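Local structure of Rep protein (Adeno-associated virus - 5, 1M55) at residues Met1-Glu6 against Val94-Ile99; Lys72-Phe77 against Trp166-Glu171. The protein probably nicks viral DNA at the replication origin as a metal-dependent endonuclease of the rolling-circle replication type. One frame throughout, in Å; residues are numbered along the deposited sequence.

Interaction 1. Residues Met1-Glu6 against Val94-Ile99; sequences MATFYE and VETSGI. With ZN (zinc ion), chain D.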
ATOM      1  N   MET A   1     -14.442   8.109 -14.551  1.00 47.59           N
ATOM      2  CA  MET A   1     -14.289   7.252 -13.381  1.00 47.20           C
ATOM      3  C   MET A   1     -13.536   7.988 -12.277  1.00 44.82           C
ATOM      4  O   MET A   1     -12.996   9.074 -12.505  1.00 45.29           O
ATOM      5  CB  MET A   1     -13.547   5.969 -13.761  1.00 48.41           C
ATOM      6  CG  MET A   1     -14.201   5.199 -14.896  1.00 49.95           C
ATOM      7  SD  MET A   1     -13.500   3.555 -15.110  1.00 51.45           S
ATOM      8  CE  MET A   1     -14.733   2.563 -14.236  1.00 51.60           C
ATOM      9  N   ALA A   2     -13.510   7.400 -11.083  1.00 39.70           N
ATOM     10  CA  ALA A   2     -12.829   8.001  -9.939  1.00 36.37           C
ATOM     11  C   ALA A   2     -11.324   8.136 -10.178  1.00 33.41           C
ATOM     12  O   ALA A   2     -10.696   7.224 -10.716  1.00 32.72           O
ATOM     13  CB  ALA A   2     -13.094   7.180  -8.683  1.00 36.27           C
ATOM     14  N   THR A   3     -10.760   9.271  -9.771  1.00 29.36           N
ATOM     15  CA  THR A   3      -9.331   9.541  -9.933  1.00 22.17           C
ATOM     16  C   THR A   3      -8.547   9.328  -8.631  1.00 14.50           C
ATOM     17  O   THR A   3      -9.034   9.653  -7.541  1.00 13.70           O
ATOM     18  CB  THR A   3      -9.093  10.970 -10.473  1.00 22.49           C
ATOM     19  OG1 THR A   3      -9.693  11.934  -9.595  1.00 20.45           O
ATOM     20  CG2 THR A   3      -9.694  11.113 -11.867  1.00 22.07           C
ATOM     21  N   PHE A   4      -7.319   8.829  -8.758  1.00 12.39           N
ATOM     22  CA  PHE A   4      -6.462   8.528  -7.613  1.00 11.52           C
ATOM     23  C   PHE A   4      -5.015   8.947  -7.819  1.00 11.17           C
ATOM     24  O   PHE A   4      -4.538   9.049  -8.951  1.00 12.13           O
ATOM     25  CB  PHE A   4      -6.421   7.009  -7.365  1.00 11.55           C
ATOM     26  CG  PHE A   4      -7.760   6.379  -7.126  1.00 11.99           C
ATOM     27  CD1 PHE A   4      -8.605   6.082  -8.190  1.00 12.79           C
ATOM     28  CD2 PHE A   4      -8.179   6.082  -5.837  1.00 11.90           C
ATOM     29  CE1 PHE A   4      -9.852   5.502  -7.970  1.00 13.06           C
ATOM     30  CE2 PHE A   4      -9.420   5.502  -5.606  1.00 11.94           C
ATOM     31  CZ  PHE A   4     -10.259   5.212  -6.673  1.00 12.57           C
ATOM     32  N   TYR A   5      -4.323   9.171  -6.708  1.00  9.91           N
ATOM     33  CA  TYR A   5      -2.895   9.473  -6.715  1.00 10.27           C
ATOM     34  C   TYR A   5      -2.307   8.131  -6.293  1.00  9.88           C
ATOM     35  O   TYR A   5      -3.017   7.309  -5.700  1.00  9.18           O
ATOM     36  CB  TYR A   5      -2.521  10.492  -5.631  1.00 10.77           C
ATOM     37  CG  TYR A   5      -2.915  11.920  -5.913  1.00 11.34           C
ATOM     38  CD1 TYR A   5      -3.706  12.631  -5.014  1.00 11.29           C
ATOM     39  CD2 TYR A   5      -2.465  12.576  -7.061  1.00 11.74           C
ATOM     40  CE1 TYR A   5      -4.036  13.963  -5.244  1.00 12.48           C
ATOM     41  CE2 TYR A   5      -2.792  13.903  -7.304  1.00 13.37           C
ATOM     42  CZ  TYR A   5      -3.575  14.593  -6.393  1.00 14.81           C
ATOM     43  OH  TYR A   5      -3.899  15.909  -6.636  1.00 16.40           O
ATOM     44  N   GLU A   6      -1.045   7.880  -6.634  1.00  9.92           N
ATOM     45  CA  GLU A   6      -0.395   6.645  -6.221  1.00  9.45           C
ATOM     46  C   GLU A   6       0.885   6.961  -5.484  1.00  9.53           C
ATOM     47  O   GLU A   6       1.727   7.718  -5.970  1.00 10.07           O
ATOM     48  CB  GLU A   6      -0.053   5.716  -7.390  1.00  9.77           C
ATOM     49  CG  GLU A   6       0.632   4.421  -6.898  1.00 11.34           C
ATOM     50  CD  GLU A   6       1.124   3.516  -8.012  1.00 13.24           C
ATOM     51  OE1 GLU A   6       1.954   3.966  -8.830  1.00 12.09           O
ATOM     52  OE2 GLU A   6       0.706   2.340  -8.048  1.00 11.46           O
ATOM     53  N   VAL A  94      -5.037   6.434  -3.442  1.00  9.27           N
ATOM     54  CA  VAL A  94      -5.993   7.177  -2.631  1.00 10.04           C
ATOM     55  C   VAL A  94      -6.628   8.219  -3.542  1.00  9.73           C
ATOM     56  O   VAL A  94      -5.939   8.843  -4.354  1.00  8.87           O
ATOM     57  CB  VAL A  94      -5.318   7.851  -1.425  1.00 11.36           C
ATOM     58  CG1 VAL A  94      -6.378   8.391  -0.487  1.00 11.79           C
ATOM     59  CG2 VAL A  94      -4.440   6.848  -0.684  1.00 11.84           C
ATOM     60  N   GLU A  95      -7.941   8.397  -3.436  1.00 10.57           N
ATOM     61  CA  GLU A  95      -8.620   9.351  -4.305  1.00 11.17           C
ATOM     62  C   GLU A  95      -8.086  10.768  -4.144  1.00 11.43           C
ATOM     63  O   GLU A  95      -7.655  11.164  -3.062  1.00 11.88           O
ATOM     64  CB  GLU A  95     -10.133   9.303  -4.115  1.00 13.62           C
ATOM     65  CG  GLU A  95     -10.638   9.956  -2.859  1.00 17.54           C
ATOM     66  CD  GLU A  95     -12.144   9.895  -2.765  1.00 23.63           C
ATOM     67  OE1 GLU A  95     -12.824  10.170  -3.777  1.00 30.06           O
ATOM     68  OE2 GLU A  95     -12.647   9.561  -1.676  1.00 15.19           O
ATOM     69  N   THR A  96      -8.124  11.522  -5.237  1.00 11.50           N
ATOM     70  CA  THR A  96      -7.614  12.889  -5.280  1.00 13.86           C
ATOM     71  C   THR A  96      -8.448  13.948  -4.556  1.00 16.26           C
ATOM     72  O   THR A  96      -7.933  15.010  -4.200  1.00 16.69           O
ATOM     73  CB  THR A  96      -7.446  13.344  -6.739  1.00 14.35           C
ATOM     74  OG1 THR A  96      -8.714  13.282  -7.408  1.00 16.23           O
ATOM     75  CG2 THR A  96      -6.468  12.442  -7.468  1.00 13.41           C
ATOM     76  N   SER A  97      -9.733  13.666  -4.365  1.00 17.50           N
ATOM     77  CA  SER A  97     -10.659  14.593  -3.718  1.00 18.95           C
ATOM     78  C   SER A  97     -10.094  15.324  -2.500  1.00 19.72           C
ATOM     79  O   SER A  97      -9.621  14.702  -1.545  1.00 20.55           O
ATOM     80  CB  SER A  97     -11.946  13.853  -3.338  1.00 21.61           C
ATOM     81  OG  SER A  97     -12.990  14.749  -2.985  1.00 26.74           O
ATOM     82  N   GLY A  98     -10.119  16.651  -2.558  1.00 19.60           N
ATOM     83  CA  GLY A  98      -9.638  17.464  -1.454  1.00 20.29           C
ATOM     84  C   GLY A  98      -8.142  17.687  -1.361  1.00 21.93           C
ATOM     85  O   GLY A  98      -7.689  18.453  -0.505  1.00 22.79           O
ATOM     86  N   ILE A  99      -7.371  17.050  -2.238  1.00 21.57           N
ATOM     87  CA  ILE A  99      -5.915  17.186  -2.216  1.00 21.18           C
ATOM     88  C   ILE A  99      -5.401  17.719  -3.555  1.00 20.84           C
ATOM     89  O   ILE A  99      -5.465  17.019  -4.568  1.00 20.61           O
ATOM     90  CB  ILE A  99      -5.234  15.818  -1.948  1.00 21.19           C
ATOM     91  CG1 ILE A  99      -5.906  15.092  -0.772  1.00 20.53           C
ATOM     92  CG2 ILE A  99      -3.740  16.016  -1.677  1.00 21.90           C
ATOM     93  CD1 ILE A  99      -5.658  15.719   0.579  1.00 19.11           C
TER
HETATM   94 ZN    ZN D 205     -14.649  10.251  -1.244  1.00 27.46          ZN
HETATM   95  O   HOH W   1     -14.563  12.313  -2.432  1.00 30.02           O
HETATM   96  O   HOH W   2     -14.999   8.414   0.226  1.00 22.08           O

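Interaction 2. Residues Lys72-Phe77 against Trp166-Glu171; sequences KQESKF and WTNLDE. With ZN (zinc ion), chain D.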
ATOM      1  N   LYS A  72     -10.103  15.612   4.810  1.00 14.67           N
ATOM      2  CA  LYS A  72     -11.273  15.869   5.649  1.00 15.08           C
ATOM      3  C   LYS A  72     -12.476  15.002   5.259  1.00 15.21           C
ATOM      4  O   LYS A  72     -13.614  15.474   5.199  1.00 15.29           O
ATOM      5  CB  LYS A  72     -11.630  17.362   5.673  1.00 17.50           C
ATOM      6  CG  LYS A  72     -10.598  18.217   6.414  1.00 26.07           C
ATOM      7  CD  LYS A  72     -11.025  19.677   6.496  1.00 32.46           C
ATOM      8  CE  LYS A  72      -9.943  20.551   7.121  1.00 35.37           C
ATOM      9  NZ  LYS A  72      -9.619  20.143   8.511  1.00 39.51           N
ATOM     10  N   GLN A  73     -12.201  13.733   4.972  1.00 14.06           N
ATOM     11  CA  GLN A  73     -13.226  12.755   4.613  1.00 13.07           C
ATOM     12  C   GLN A  73     -12.607  11.361   4.686  1.00 12.41           C
ATOM     13  O   GLN A  73     -11.386  11.230   4.822  1.00 12.60           O
ATOM     14  CB  GLN A  73     -13.753  12.998   3.193  1.00 13.26           C
ATOM     15  CG  GLN A  73     -12.706  12.852   2.100  1.00 16.00           C
ATOM     16  CD  GLN A  73     -13.326  12.642   0.737  1.00 21.55           C
ATOM     17  OE1 GLN A  73     -13.843  11.564   0.442  1.00 22.48           O
ATOM     18  NE2 GLN A  73     -13.283  13.664  -0.096  1.00 23.77           N
ATOM     19  N   GLU A  74     -13.445  10.327   4.642  1.00 10.88           N
ATOM     20  CA  GLU A  74     -12.942   8.959   4.653  1.00  9.86           C
ATOM     21  C   GLU A  74     -12.637   8.658   3.186  1.00  9.49           C
ATOM     22  O   GLU A  74     -13.460   8.090   2.473  1.00 10.15           O
ATOM     23  CB  GLU A  74     -14.002   7.988   5.181  1.00  8.93           C
ATOM     24  CG  GLU A  74     -13.551   6.526   5.251  1.00  9.40           C
ATOM     25  CD  GLU A  74     -12.610   6.223   6.413  1.00 12.36           C
ATOM     26  OE1 GLU A  74     -12.275   7.137   7.195  1.00 10.90           O
ATOM     27  OE2 GLU A  74     -12.209   5.049   6.552  1.00  9.97           O
ATOM     28  N   SER A  75     -11.469   9.093   2.726  1.00  9.50           N
ATOM     29  CA  SER A  75     -11.061   8.898   1.342  1.00  9.54           C
ATOM     30  C   SER A  75     -11.100   7.445   0.866  1.00  9.84           C
ATOM     31  O   SER A  75     -10.767   6.517   1.617  1.00  9.84           O
ATOM     32  CB  SER A  75      -9.653   9.462   1.129  1.00 10.79           C
ATOM     33  OG  SER A  75      -9.600  10.850   1.413  1.00 10.77           O
ATOM     34  N   LYS A  76     -11.530   7.261  -0.380  1.00  9.14           N
ATOM     35  CA  LYS A  76     -11.588   5.942  -0.996  1.00  9.00           C
ATOM     36  C   LYS A  76     -10.150   5.548  -1.311  1.00  8.99           C
ATOM     37  O   LYS A  76      -9.318   6.412  -1.639  1.00  9.07           O
ATOM     38  CB  LYS A  76     -12.409   5.981  -2.285  1.00 11.99           C
ATOM     39  CG  LYS A  76     -13.903   6.170  -2.068  1.00 15.22           C
ATOM     40  CD  LYS A  76     -14.497   4.999  -1.300  1.00 20.08           C
ATOM     41  CE  LYS A  76     -16.004   5.134  -1.155  1.00 26.40           C
ATOM     42  NZ  LYS A  76     -16.608   3.918  -0.545  1.00 25.09           N
ATOM     43  N   PHE A  77      -9.862   4.253  -1.222  1.00  8.06           N
ATOM     44  CA  PHE A  77      -8.518   3.757  -1.473  1.00  8.06           C
ATOM     45  C   PHE A  77      -8.511   2.307  -1.917  1.00  8.29           C
ATOM     46  O   PHE A  77      -9.496   1.581  -1.750  1.00  8.28           O
ATOM     47  CB  PHE A  77      -7.665   3.852  -0.184  1.00  8.20           C
ATOM     48  CG  PHE A  77      -8.138   2.943   0.939  1.00  8.47           C
ATOM     49  CD1 PHE A  77      -7.730   1.607   1.003  1.00  8.93           C
ATOM     50  CD2 PHE A  77      -9.010   3.418   1.914  1.00  8.83           C
ATOM     51  CE1 PHE A  77      -8.190   0.760   2.022  1.00  8.65           C
ATOM     52  CE2 PHE A  77      -9.475   2.580   2.938  1.00  9.07           C
ATOM     53  CZ  PHE A  77      -9.064   1.251   2.989  1.00  9.09           C
ATOM     54  N   TRP A 166      -6.160  -4.268   0.437  1.00  7.95           N
ATOM     55  CA  TRP A 166      -7.255  -3.698   1.219  1.00  7.93           C
ATOM     56  C   TRP A 166      -7.931  -2.628   0.372  1.00  8.37           C
ATOM     57  O   TRP A 166      -7.283  -1.964  -0.439  1.00  8.32           O
ATOM     58  CB  TRP A 166      -6.725  -2.994   2.477  1.00  7.85           C
ATOM     59  CG  TRP A 166      -5.848  -3.796   3.394  1.00  7.81           C
ATOM     60  CD1 TRP A 166      -6.222  -4.396   4.566  1.00  7.80           C
ATOM     61  CD2 TRP A 166      -4.426  -3.967   3.293  1.00  7.52           C
ATOM     62  NE1 TRP A 166      -5.119  -4.911   5.208  1.00  8.05           N
ATOM     63  CE2 TRP A 166      -4.004  -4.663   4.450  1.00  8.04           C
ATOM     64  CE3 TRP A 166      -3.467  -3.590   2.341  1.00  7.56           C
ATOM     65  CZ2 TRP A 166      -2.662  -4.988   4.683  1.00  7.66           C
ATOM     66  CZ3 TRP A 166      -2.133  -3.912   2.574  1.00  7.71           C
ATOM     67  CH2 TRP A 166      -1.744  -4.604   3.737  1.00  7.74           C
ATOM     68  N   THR A 167      -9.222  -2.415   0.598  1.00  9.13           N
ATOM     69  CA  THR A 167      -9.948  -1.389  -0.138  1.00  8.93           C
ATOM     70  C   THR A 167     -11.298  -1.111   0.499  1.00  9.94           C
ATOM     71  O   THR A 167     -11.849  -1.963   1.208  1.00 10.08           O
ATOM     72  CB  THR A 167     -10.198  -1.805  -1.609  1.00  8.85           C
ATOM     73  OG1 THR A 167     -10.789  -0.715  -2.325  1.00  8.54           O
ATOM     74  CG2 THR A 167     -11.126  -3.008  -1.685  1.00  8.67           C
ATOM     75  N   ASN A 168     -11.785   0.110   0.305  1.00  9.95           N
ATOM     76  CA  ASN A 168     -13.106   0.480   0.790  1.00 10.19           C
ATOM     77  C   ASN A 168     -13.991   0.770  -0.427  1.00 11.10           C
ATOM     78  O   ASN A 168     -15.043   1.399  -0.313  1.00 11.36           O
ATOM     79  CB  ASN A 168     -13.073   1.647   1.794  1.00  8.29           C
ATOM     80  CG  ASN A 168     -12.469   2.911   1.225  1.00 11.20           C
ATOM     81  OD1 ASN A 168     -11.990   2.939   0.091  1.00 10.13           O
ATOM     82  ND2 ASN A 168     -12.469   3.969   2.025  1.00  9.46           N
ATOM     83  N   LEU A 169     -13.540   0.312  -1.597  1.00 10.47           N
ATOM     84  CA  LEU A 169     -14.298   0.456  -2.838  1.00 11.53           C
ATOM     85  C   LEU A 169     -15.117  -0.829  -2.963  1.00 12.33           C
ATOM     86  O   LEU A 169     -14.557  -1.916  -3.121  1.00 11.81           O
ATOM     87  CB  LEU A 169     -13.359   0.598  -4.044  1.00 11.39           C
ATOM     88  CG  LEU A 169     -12.528   1.884  -4.112  1.00 12.35           C
ATOM     89  CD1 LEU A 169     -11.419   1.741  -5.139  1.00 13.10           C
ATOM     90  CD2 LEU A 169     -13.429   3.068  -4.442  1.00 13.01           C
ATOM     91  N   ASP A 170     -16.438  -0.704  -2.874  1.00 14.40           N
ATOM     92  CA  ASP A 170     -17.340  -1.854  -2.950  1.00 15.73           C
ATOM     93  C   ASP A 170     -17.081  -2.769  -4.141  1.00 15.01           C
ATOM     94  O   ASP A 170     -17.126  -3.993  -4.018  1.00 15.14           O
ATOM     95  CB  ASP A 170     -18.802  -1.388  -2.973  1.00 20.68           C
ATOM     96  CG  ASP A 170     -19.220  -0.677  -1.690  1.00 32.17           C
ATOM     97  OD1 ASP A 170     -18.698  -1.018  -0.605  1.00 33.33           O
ATOM     98  OD2 ASP A 170     -20.082   0.225  -1.768  1.00 38.53           O
ATOM     99  N   GLU A 171     -16.789  -2.172  -5.287  1.00 14.58           N
ATOM    100  CA  GLU A 171     -16.531  -2.930  -6.503  1.00 15.24           C
ATOM    101  C   GLU A 171     -15.341  -3.884  -6.386  1.00 15.10           C
ATOM    102  O   GLU A 171     -15.326  -4.939  -7.027  1.00 15.81           O
ATOM    103  CB  GLU A 171     -16.304  -1.959  -7.663  1.00 17.79           C
ATOM    104  CG  GLU A 171     -16.082  -2.605  -9.019  1.00 26.96           C
ATOM    105  CD  GLU A 171     -15.824  -1.586 -10.123  1.00 35.39           C
ATOM    106  OE1 GLU A 171     -15.681  -0.381  -9.822  1.00 36.74           O
ATOM    107  OE2 GLU A 171     -15.761  -1.994 -11.300  1.00 45.63           O
TER
HETATM  108 ZN    ZN D 205     -14.649  10.251  -1.244  1.00 27.46          ZN
HETATM  109  O   HOH W   1     -14.563  12.313  -2.432  1.00 30.02           O
HETATM  110  O   HOH W   3     -13.224   3.159   4.828  1.00 12.99           O
HETATM  111  O   HOH W   2     -14.999   8.414   0.226  1.00 22.08           O
HETATM  112  O   HOH W   4     -17.402   2.252  -3.325  1.00 14.75           O

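Interaction 1. Residues Met1-Glu6 against Val94-Ile99
Tyr-5 and Val-94 form the antiparallel hydrogen-bonded pair that fixes the register here: Tyr-5 N donates to Val-94 O over 2.9 Å at a nearly straight 169°, and Val-94 N returns a bond to Tyr-5 O. Phe-4 and Glu-95 follow as a non-hydrogen-bonded pair. A third backbone bond, Thr-96 N to Thr-3 O at 3.1 Å, carries the pairing just past the end of strand 88-95; its donor stands well above the carbonyl plane, so it is less regular than the other two.

Among side-chain bonds, the hydroxyls of Thr-3 and Thr-96 meet with OG1 to OG1 at 2.7 Å. Farther along, Tyr-5 OH donates to the carbonyl O of Ile-99 over 2.8 Å, with that oxygen at the ring edge.

The apolar part centres on the same ring. Thr-96 CG2 lies 3.6 Å from the centroid of the Tyr-5 ring and 9° off its normal, a CH-pi contact over the middle of one face. With OG1 of Thr-96 between the backbone N and carbonyl carbon (chi1 59°), one branch serves Thr-3 while the methyl serves Tyr-5. Ile-99 CB approaches Tyr-5 CE1 at 4.0 Å. Leu-104 of helix 101-118 also packs on both Tyr-5 and Ile-99.

Glu-95 sends its carboxylate away from the strand pair: Glu-95 OE2 binds zinc at 2.2 Å and also accepts from Lys-76 N. The arrangement is an antiparallel strand pair running into a type II turn, Thr-96 to Ile-99, within the central sheet of the Rep catalytic domain, with a zinc ligand at its edge.

Interaction 2. Residues Lys72-Phe77 against Trp166-Glu171
Asn-168 uses its side-chain amide much as a backbone peptide would, bonding to the main chain on both sides of Lys-76. Asn-168 OD1 accepts from Phe-77 N over 2.8 Å at 155°, and Asn-168 ND2 donates to Ser-75 O over 3.1 Å, with that oxygen close to the amide plane. Together the two bonds fix the rotation of the amide, which the first torsion directs toward the chain at 75-77. ND2 also donates to a water that bridges to Glu-74 OE2.

The same amide lies against the Phe-77 ring, the planes 34° apart; Asn-168 ND2 comes within 3.4 Å of Phe-77 CE2. Beyond it, Phe-77 CE1 reaches the backbone of Thr-167 and CB of Trp-166.

Phe-77 O receives two donors: Thr-167 OG1, in the carbonyl plane at 2.7 Å, and Asn-168 N, weakly. Thr-167 OG1 in turn accepts from Leu-169 N at 3.0 Å, closing an ST turn as strand 162-167 ends.

Lys-76 bends at chi2 (-63°) and lays its chain over Leu-169 CD2, which brings Lys-76 NZ to Asn-168 O at 3.0 Å.

The contact thus joins the start of strand 77-83 and the loop before it to the end of its antiparallel neighbour, strand 162-167. Helix 50-71 packs alongside through Leu-64 on Phe-77 and Asp-57 on Trp-166, while Trp-166 also touches Val-79 and Leu-90 of the sheet.

In the fold
Interactions 1 and 2, with centres 10 Å apart, meet at one zinc ion. Glu-95 OE2 from 94-99 and Gln-73 OE1 from 72-77 are its two ligands from this chain, and two waters, each 2.4 Å from the metal, also bind it. Glu-95 OE2 is also 2.9 Å from Lys-76 N, a hydrogen bond that ties the carboxylate to the chain gripped by Asn-168 in interaction 2. Both contacts belong to the same antiparallel sheet, in which strand 77-83 lies between 88-95 and 162-167. A separate zinc ion, held by Glu-82, His-89 and His-91, probably marks the nuclease site; Glu-6 hydrogen-bonds His-91, relating strand 3-10 to it.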